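Local coordinates for histidine acid phosphatase (Bifidobacterium longum subsp. infantis, PDB 6RXD), which probably removes phosphate groups from inositol polyphosphates such as phytate, and from 2,3-bisphosphoglycerate, as a histidine acid phosphatase of the MINPP subfamily, at residues A105-Q117 and N149-R161. Numbering follows the deposited sequence.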
ATOM      1  N   ALA A 105       0.259 -12.474   4.597  1.00 13.02           N
ATOM      2  CA  ALA A 105      -0.773 -13.476   4.391  1.00 14.52           C
ATOM      3  C   ALA A 105      -1.853 -13.342   5.462  1.00 13.46           C
ATOM      4  O   ALA A 105      -3.068 -13.388   5.164  1.00 16.60           O
ATOM      5  CB  ALA A 105      -0.159 -14.887   4.418  1.00 16.48           C
ATOM      6  N   GLN A 106      -1.418 -13.186   6.712  1.00 15.31           N
ATOM      7  CA  GLN A 106      -2.353 -13.063   7.833  1.00 17.98           C
ATOM      8  C   GLN A 106      -3.215 -11.815   7.732  1.00 18.01           C
ATOM      9  O   GLN A 106      -4.393 -11.845   8.117  1.00 16.83           O
ATOM     10  CB  GLN A 106      -1.618 -13.103   9.178  1.00 17.90           C
ATOM     11  CG  GLN A 106      -1.016 -14.478   9.484  0.74 20.54           C
ATOM     12  CD  GLN A 106      -0.238 -14.529  10.795  0.70 25.18           C
ATOM     13  OE1 GLN A 106       0.338 -13.535  11.236  0.72 25.51           O
ATOM     14  NE2 GLN A 106      -0.212 -15.702  11.413  0.62 27.31           N
ATOM     15  N   GLN A 107      -2.635 -10.730   7.220  1.00 14.48           N
ATOM     16  CA  GLN A 107      -3.377  -9.475   7.033  1.00 12.38           C
ATOM     17  C   GLN A 107      -4.592  -9.719   6.168  1.00 12.91           C
ATOM     18  O   GLN A 107      -5.710  -9.395   6.549  1.00 14.47           O
ATOM     19  CB  GLN A 107      -2.495  -8.379   6.407  1.00 11.31           C
ATOM     20  CG  GLN A 107      -1.425  -7.814   7.355  1.00 10.45           C
ATOM     21  CD  GLN A 107      -0.326  -7.044   6.626  1.00 14.84           C
ATOM     22  OE1 GLN A 107      -0.180  -7.156   5.403  1.00 14.21           O
ATOM     23  NE2 GLN A 107       0.466  -6.266   7.380  1.00 13.05           N
ATOM     24  N   HIS A 108      -4.366 -10.315   5.004  1.00 15.68           N
ATOM     25  CA  HIS A 108      -5.453 -10.549   4.063  1.00 12.10           C
ATOM     26  C   HIS A 108      -6.410 -11.647   4.504  1.00 14.22           C
ATOM     27  O   HIS A 108      -7.615 -11.556   4.268  1.00 14.90           O
ATOM     28  CB  HIS A 108      -4.899 -10.763   2.655  1.00 15.91           C
ATOM     29  CG  HIS A 108      -4.563  -9.477   1.979  1.00 14.08           C
ATOM     30  ND1 HIS A 108      -5.484  -8.778   1.225  1.00 18.22           N
ATOM     31  CD2 HIS A 108      -3.450  -8.710   2.020  1.00 11.92           C
ATOM     32  CE1 HIS A 108      -4.940  -7.651   0.805  1.00 16.08           C
ATOM     33  NE2 HIS A 108      -3.706  -7.580   1.277  1.00 14.91           N
ATOM     34  N   TYR A 109      -5.886 -12.667   5.169  1.00 15.71           N
ATOM     35  CA  TYR A 109      -6.748 -13.711   5.714  1.00 14.56           C
ATOM     36  C   TYR A 109      -7.765 -13.091   6.678  1.00 12.94           C
ATOM     37  O   TYR A 109      -8.960 -13.383   6.613  1.00 14.32           O
ATOM     38  CB  TYR A 109      -5.883 -14.757   6.414  1.00 11.45           C
ATOM     39  CG  TYR A 109      -6.647 -15.977   6.888  1.00 18.15           C
ATOM     40  CD1 TYR A 109      -6.686 -17.135   6.119  1.00 25.27           C
ATOM     41  CD2 TYR A 109      -7.317 -15.970   8.107  1.00 22.00           C
ATOM     42  CE1 TYR A 109      -7.374 -18.251   6.548  1.00 27.41           C
ATOM     43  CE2 TYR A 109      -8.014 -17.083   8.544  1.00 26.93           C
ATOM     44  CZ  TYR A 109      -8.037 -18.218   7.757  1.00 21.39           C
ATOM     45  OH  TYR A 109      -8.722 -19.331   8.190  1.00 32.16           O
ATOM     46  N   GLY A 110      -7.296 -12.205   7.554  1.00 14.76           N
ATOM     47  CA  GLY A 110      -8.177 -11.580   8.528  1.00 17.17           C
ATOM     48  C   GLY A 110      -9.168 -10.628   7.890  1.00 13.94           C
ATOM     49  O   GLY A 110     -10.340 -10.590   8.259  1.00 15.40           O
ATOM     50  N   ILE A 111      -8.701  -9.849   6.924  1.00 11.19           N
ATOM     51  CA  ILE A 111      -9.591  -8.929   6.220  1.00 13.21           C
ATOM     52  C   ILE A 111     -10.719  -9.717   5.535  1.00 13.80           C
ATOM     53  O   ILE A 111     -11.887  -9.312   5.586  1.00 15.22           O
ATOM     54  CB  ILE A 111      -8.829  -8.055   5.205  1.00 12.04           C
ATOM     55  CG1 ILE A 111      -7.832  -7.142   5.933  1.00 12.93           C
ATOM     56  CG2 ILE A 111      -9.813  -7.184   4.409  1.00 13.47           C
ATOM     57  CD1 ILE A 111      -6.833  -6.428   4.994  1.00 12.66           C
ATOM     58  N   GLY A 112     -10.369 -10.848   4.924  1.00 13.17           N
ATOM     59  CA  GLY A 112     -11.349 -11.725   4.287  1.00 11.31           C
ATOM     60  C   GLY A 112     -12.345 -12.352   5.249  1.00 15.37           C
ATOM     61  O   GLY A 112     -13.550 -12.374   4.967  1.00 17.81           O
ATOM     62  N   GLU A 113     -11.853 -12.874   6.374  1.00 16.04           N
ATOM     63  CA  GLU A 113     -12.734 -13.384   7.432  1.00 15.08           C
ATOM     64  C   GLU A 113     -13.755 -12.331   7.833  1.00 15.88           C
ATOM     65  O   GLU A 113     -14.954 -12.606   7.918  1.00 16.21           O
ATOM     66  CB  GLU A 113     -11.953 -13.707   8.707  1.00 19.21           C
ATOM     67  CG  GLU A 113     -10.971 -14.835   8.681  1.00 33.07           C
ATOM     68  CD  GLU A 113     -10.424 -15.098  10.079  1.00 42.15           C
ATOM     69  OE1 GLU A 113      -9.841 -14.167  10.681  1.00 47.35           O
ATOM     70  OE2 GLU A 113     -10.608 -16.222  10.589  1.00 40.84           O
ATOM     71  N   ARG A 114     -13.273 -11.122   8.115  1.00 15.33           N
ATOM     72  CA  ARG A 114     -14.150 -10.071   8.616  1.00 13.46           C
ATOM     73  C   ARG A 114     -15.063  -9.491   7.533  1.00 15.84           C
ATOM     74  O   ARG A 114     -16.129  -8.956   7.837  1.00 17.84           O
ATOM     75  CB  ARG A 114     -13.330  -8.963   9.296  1.00 15.14           C
ATOM     76  CG  ARG A 114     -12.543  -9.465  10.502  1.00 16.15           C
ATOM     77  CD  ARG A 114     -11.830  -8.335  11.235  1.00 16.32           C
ATOM     78  NE  ARG A 114     -10.797  -7.713  10.402  1.00 15.27           N
ATOM     79  CZ  ARG A 114      -9.533  -8.130  10.342  1.00 16.95           C
ATOM     80  NH1 ARG A 114      -9.128  -9.167  11.065  1.00 18.18           N
ATOM     81  NH2 ARG A 114      -8.667  -7.513   9.556  1.00 14.08           N
ATOM     82  N   ALA A 115     -14.655  -9.601   6.271  1.00 15.48           N
ATOM     83  CA  ALA A 115     -15.533  -9.189   5.181  1.00 16.44           C
ATOM     84  C   ALA A 115     -16.780 -10.075   5.140  1.00 17.46           C
ATOM     85  O   ALA A 115     -17.900  -9.580   4.968  1.00 16.26           O
ATOM     86  CB  ALA A 115     -14.798  -9.205   3.834  1.00 12.83           C
ATOM     87  N   TYR A 116     -16.604 -11.381   5.308  1.00 15.35           N
ATOM     88  CA  TYR A 116     -17.779 -12.242   5.375  1.00 15.18           C
ATOM     89  C   TYR A 116     -18.612 -11.912   6.608  1.00 19.43           C
ATOM     90  O   TYR A 116     -19.837 -11.782   6.527  1.00 16.80           O
ATOM     91  CB  TYR A 116     -17.416 -13.735   5.393  1.00 15.85           C
ATOM     92  CG  TYR A 116     -18.620 -14.565   5.756  1.00 14.45           C
ATOM     93  CD1 TYR A 116     -19.680 -14.708   4.865  1.00 18.60           C
ATOM     94  CD2 TYR A 116     -18.728 -15.159   7.007  1.00 19.09           C
ATOM     95  CE1 TYR A 116     -20.819 -15.449   5.204  1.00 18.60           C
ATOM     96  CE2 TYR A 116     -19.860 -15.903   7.350  1.00 18.65           C
ATOM     97  CZ  TYR A 116     -20.891 -16.039   6.445  1.00 21.63           C
ATOM     98  OH  TYR A 116     -22.005 -16.765   6.788  1.00 21.93           O
ATOM     99  N   GLN A 117     -17.937 -11.786   7.746  1.00 18.94           N
ATOM    100  CA  GLN A 117     -18.618 -11.615   9.024  1.00 20.57           C
ATOM    101  C   GLN A 117     -19.468 -10.350   9.067  1.00 21.00           C
ATOM    102  O   GLN A 117     -20.601 -10.372   9.564  1.00 20.00           O
ATOM    103  CB  GLN A 117     -17.605 -11.653  10.172  1.00 23.21           C
ATOM    104  CG  GLN A 117     -17.056 -13.054  10.408  1.00 23.27           C
ATOM    105  CD  GLN A 117     -15.869 -13.100  11.344  1.00 34.25           C
ATOM    106  OE1 GLN A 117     -15.281 -12.074  11.678  1.00 29.91           O
ATOM    107  NE2 GLN A 117     -15.498 -14.309  11.766  1.00 34.37           N
ATOM    108  N   ASN A 149      -5.147 -15.191  -0.164  1.00 15.52           N
ATOM    109  CA  ASN A 149      -5.280 -15.299   1.281  1.00 13.21           C
ATOM    110  C   ASN A 149      -6.591 -14.723   1.809  1.00 16.47           C
ATOM    111  O   ASN A 149      -7.185 -15.276   2.732  1.00 17.30           O
ATOM    112  CB  ASN A 149      -4.068 -14.673   1.975  1.00 15.53           C
ATOM    113  CG  ASN A 149      -2.843 -15.571   1.904  1.00 17.97           C
ATOM    114  OD1 ASN A 149      -2.775 -16.580   2.599  1.00 20.69           O
ATOM    115  ND2 ASN A 149      -1.885 -15.220   1.052  1.00 20.33           N
ATOM    116  N   PHE A 150      -7.033 -13.612   1.227  1.00 14.92           N
ATOM    117  CA  PHE A 150      -8.333 -13.041   1.553  1.00 15.64           C
ATOM    118  C   PHE A 150      -9.405 -14.093   1.254  1.00 15.10           C
ATOM    119  O   PHE A 150     -10.321 -14.323   2.055  1.00 15.96           O
ATOM    120  CB  PHE A 150      -8.545 -11.782   0.701  1.00 12.48           C
ATOM    121  CG  PHE A 150      -9.906 -11.128   0.845  1.00 15.50           C
ATOM    122  CD1 PHE A 150     -10.031  -9.882   1.451  1.00 14.10           C
ATOM    123  CD2 PHE A 150     -11.043 -11.720   0.308  1.00 16.72           C
ATOM    124  CE1 PHE A 150     -11.278  -9.257   1.553  1.00 13.83           C
ATOM    125  CE2 PHE A 150     -12.289 -11.108   0.414  1.00 18.87           C
ATOM    126  CZ  PHE A 150     -12.401  -9.875   1.028  1.00 17.76           C
ATOM    127  N   GLU A 151      -9.292 -14.720   0.088  1.00 16.64           N
ATOM    128  CA  GLU A 151     -10.261 -15.722  -0.336  1.00 18.57           C
ATOM    129  C   GLU A 151     -10.307 -16.911   0.632  1.00 17.78           C
ATOM    130  O   GLU A 151     -11.380 -17.386   0.996  1.00 18.98           O
ATOM    131  CB  GLU A 151      -9.944 -16.179  -1.763  1.00 15.96           C
ATOM    132  CG  GLU A 151     -10.884 -17.256  -2.297  1.00 18.88           C
ATOM    133  CD  GLU A 151     -10.566 -17.646  -3.728  1.00 24.77           C
ATOM    134  OE1 GLU A 151     -11.518 -17.881  -4.493  1.00 26.78           O
ATOM    135  OE2 GLU A 151      -9.374 -17.724  -4.085  1.00 24.73           O
ATOM    136  N   LYS A 152      -9.137 -17.363   1.071  1.00 18.60           N
ATOM    137  CA  LYS A 152      -9.051 -18.433   2.057  0.85 19.39           C
ATOM    138  C   LYS A 152      -9.720 -18.063   3.376  1.00 17.91           C
ATOM    139  O   LYS A 152     -10.470 -18.856   3.941  1.00 21.38           O
ATOM    140  CB  LYS A 152      -7.591 -18.794   2.299  1.00 22.58           C
ATOM    141  CG  LYS A 152      -7.378 -19.939   3.258  0.73 25.24           C
ATOM    142  CD  LYS A 152      -5.907 -20.313   3.289  0.77 27.42           C
ATOM    143  CE  LYS A 152      -5.324 -20.293   1.880  0.48 38.34           C
ATOM    144  NZ  LYS A 152      -3.906 -20.748   1.837  1.00 52.05           N
ATOM    145  N   GLY A 153      -9.448 -16.854   3.861  1.00 15.82           N
ATOM    146  CA  GLY A 153     -10.058 -16.380   5.088  1.00 16.17           C
ATOM    147  C   GLY A 153     -11.562 -16.239   4.964  1.00 17.31           C
ATOM    148  O   GLY A 153     -12.298 -16.610   5.876  1.00 17.75           O
ATOM    149  N   PHE A 154     -12.013 -15.686   3.843  1.00 14.86           N
ATOM    150  CA  PHE A 154     -13.435 -15.514   3.590  1.00 15.56           C
ATOM    151  C   PHE A 154     -14.127 -16.872   3.585  1.00 18.39           C
ATOM    152  O   PHE A 154     -15.199 -17.043   4.184  1.00 19.15           O
ATOM    153  CB  PHE A 154     -13.627 -14.815   2.238  1.00 14.16           C
ATOM    154  CG  PHE A 154     -15.059 -14.461   1.917  1.00 17.68           C
ATOM    155  CD1 PHE A 154     -15.527 -13.170   2.128  1.00 16.02           C
ATOM    156  CD2 PHE A 154     -15.921 -15.407   1.365  1.00 18.50           C
ATOM    157  CE1 PHE A 154     -16.831 -12.831   1.821  1.00 15.27           C
ATOM    158  CE2 PHE A 154     -17.234 -15.073   1.057  1.00 19.54           C
ATOM    159  CZ  PHE A 154     -17.686 -13.781   1.286  1.00 18.76           C
ATOM    160  N   ASN A 155     -13.527 -17.835   2.898  1.00 17.66           N
ATOM    161  CA  ASN A 155     -14.124 -19.162   2.802  1.00 18.52           C
ATOM    162  C   ASN A 155     -14.131 -19.926   4.125  1.00 20.90           C
ATOM    163  O   ASN A 155     -15.078 -20.658   4.406  1.00 23.87           O
ATOM    164  CB  ASN A 155     -13.437 -19.991   1.717  1.00 17.43           C
ATOM    165  CG  ASN A 155     -13.790 -19.525   0.321  1.00 19.67           C
ATOM    166  OD1 ASN A 155     -14.845 -18.924   0.101  1.00 21.13           O
ATOM    167  ND2 ASN A 155     -12.910 -19.806  -0.638  1.00 21.87           N
ATOM    168  N   GLU A 156     -13.082 -19.764   4.930  1.00 17.72           N
ATOM    169  CA  GLU A 156     -13.046 -20.398   6.244  1.00 21.67           C
ATOM    170  C   GLU A 156     -14.152 -19.826   7.129  1.00 24.64           C
ATOM    171  O   GLU A 156     -14.857 -20.567   7.813  1.00 24.47           O
ATOM    172  CB  GLU A 156     -11.671 -20.216   6.903  1.00 24.57           C
ATOM    173  CG  GLU A 156     -11.360 -21.205   8.033  0.96 38.94           C
ATOM    174  CD  GLU A 156     -11.961 -20.807   9.372  0.49 41.91           C
ATOM    175  OE1 GLU A 156     -12.426 -19.658   9.507  0.35 39.63           O
ATOM    176  OE2 GLU A 156     -11.958 -21.645  10.300  0.58 43.74           O
ATOM    177  N   ALA A 157     -14.313 -18.505   7.104  1.00 18.98           N
ATOM    178  CA  ALA A 157     -15.314 -17.852   7.940  1.00 17.70           C
ATOM    179  C   ALA A 157     -16.745 -18.253   7.567  1.00 21.94           C
ATOM    180  O   ALA A 157     -17.638 -18.245   8.410  1.00 21.89           O
ATOM    181  CB  ALA A 157     -15.153 -16.329   7.876  1.00 19.68           C
ATOM    182  N   SER A 158     -16.958 -18.594   6.301  1.00 20.79           N
ATOM    183  CA  SER A 158     -18.294 -18.923   5.820  1.00 20.96           C
ATOM    184  C   SER A 158     -18.460 -20.425   5.639  1.00 20.58           C
ATOM    185  O   SER A 158     -19.453 -20.879   5.066  1.00 25.07           O
ATOM    186  CB  SER A 158     -18.587 -18.211   4.503  1.00 19.81           C
ATOM    187  OG  SER A 158     -17.559 -18.432   3.558  1.00 21.86           O
ATOM    188  N   GLY A 159     -17.477 -21.191   6.106  1.00 21.83           N
ATOM    189  CA  GLY A 159     -17.561 -22.643   6.057  1.00 26.72           C
ATOM    190  C   GLY A 159     -17.695 -23.212   4.656  1.00 27.87           C
ATOM    191  O   GLY A 159     -18.349 -24.243   4.456  1.00 28.15           O
ATOM    192  N   GLY A 160     -17.079 -22.539   3.687  1.00 23.82           N
ATOM    193  CA  GLY A 160     -17.062 -23.005   2.311  1.00 28.96           C
ATOM    194  C   GLY A 160     -18.359 -22.826   1.535  1.00 28.14           C
ATOM    195  O   GLY A 160     -18.458 -23.253   0.383  1.00 27.32           O
ATOM    196  N   ARG A 161     -19.345 -22.180   2.149  1.00 24.27           N
ATOM    197  CA  ARG A 161     -20.682 -22.093   1.558  1.00 23.73           C
ATOM    198  C   ARG A 161     -20.790 -21.134   0.370  1.00 25.88           C
ATOM    199  O   ARG A 161     -21.838 -21.086  -0.293  1.00 24.15           O
ATOM    200  CB  ARG A 161     -21.731 -21.762   2.630  1.00 22.37           C
ATOM    201  CG  ARG A 161     -21.965 -22.913   3.624  1.00 23.15           C
ATOM    202  CD  ARG A 161     -22.912 -22.537   4.764  1.00 22.64           C
ATOM    203  NE  ARG A 161     -22.295 -21.603   5.709  1.00 24.78           N
ATOM    204  CZ  ARG A 161     -22.571 -20.305   5.768  1.00 25.88           C
ATOM    205  NH1 ARG A 161     -23.475 -19.779   4.951  1.00 25.67           N
ATOM    206  NH2 ARG A 161     -21.949 -19.532   6.650  1.00 28.13           N
TER
HETATM  207  O   HOH W   1     -17.459 -16.840  10.849  1.00 26.32           O
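Gly-112 and Gly-153 bring helix 105-117 and helix 149-157 to an axial separation of 6.5 Å at a crossing angle of -40°. Glycine suits both places, since a beta carbon on Gly-112 would collide with Phe-150 O and one on Gly-153 with Tyr-109 O. Each bare backbone is roofed by a ring from the other helix: Gly-153 CA lies 3.6 Å from the ring centroid of Tyr-109, and Gly-112 CA sits likewise over the Phe-150 ring, both CH-pi contacts. The two rings are knobs in holes of the facing helix, and CA-H...O contacts such as Phe-150 CA to His-108 O at 3.2 Å run between the backbones.

Toward the C-terminal ends, Tyr-116 has CG anti to the backbone N (chi1 168°), which carries its ring across to Ser-158, whose CB lies over the centre of one face. The ring turns its edge to the face of Phe-154, planes 76° apart. Its OH accepts a nearly straight hydrogen bond from Arg-161 NH2 (2.8 Å) and lies close to the guanidinium plane. The same OH is hydrogen-bonded to Asp-124 OD1, which also forms a salt bridge with Arg-161 NH1. A phenylalanine here would probably leave Arg-161 NH2 and Asp-124 without the hydroxyl that joins them.

Further out, Ser-158 OG donates a hydrogen bond to Phe-154 O, and a Schellman motif with Gly-159 at positive phi ends the helix and turns the chain toward Arg-161. Phe-150 and Phe-154 also rest on Tyr-135 of strand 132-137. The whole is a glycine-mediated close helix crossing, here within the sheet-and-helix fold of a branch 2 histidine phosphatase.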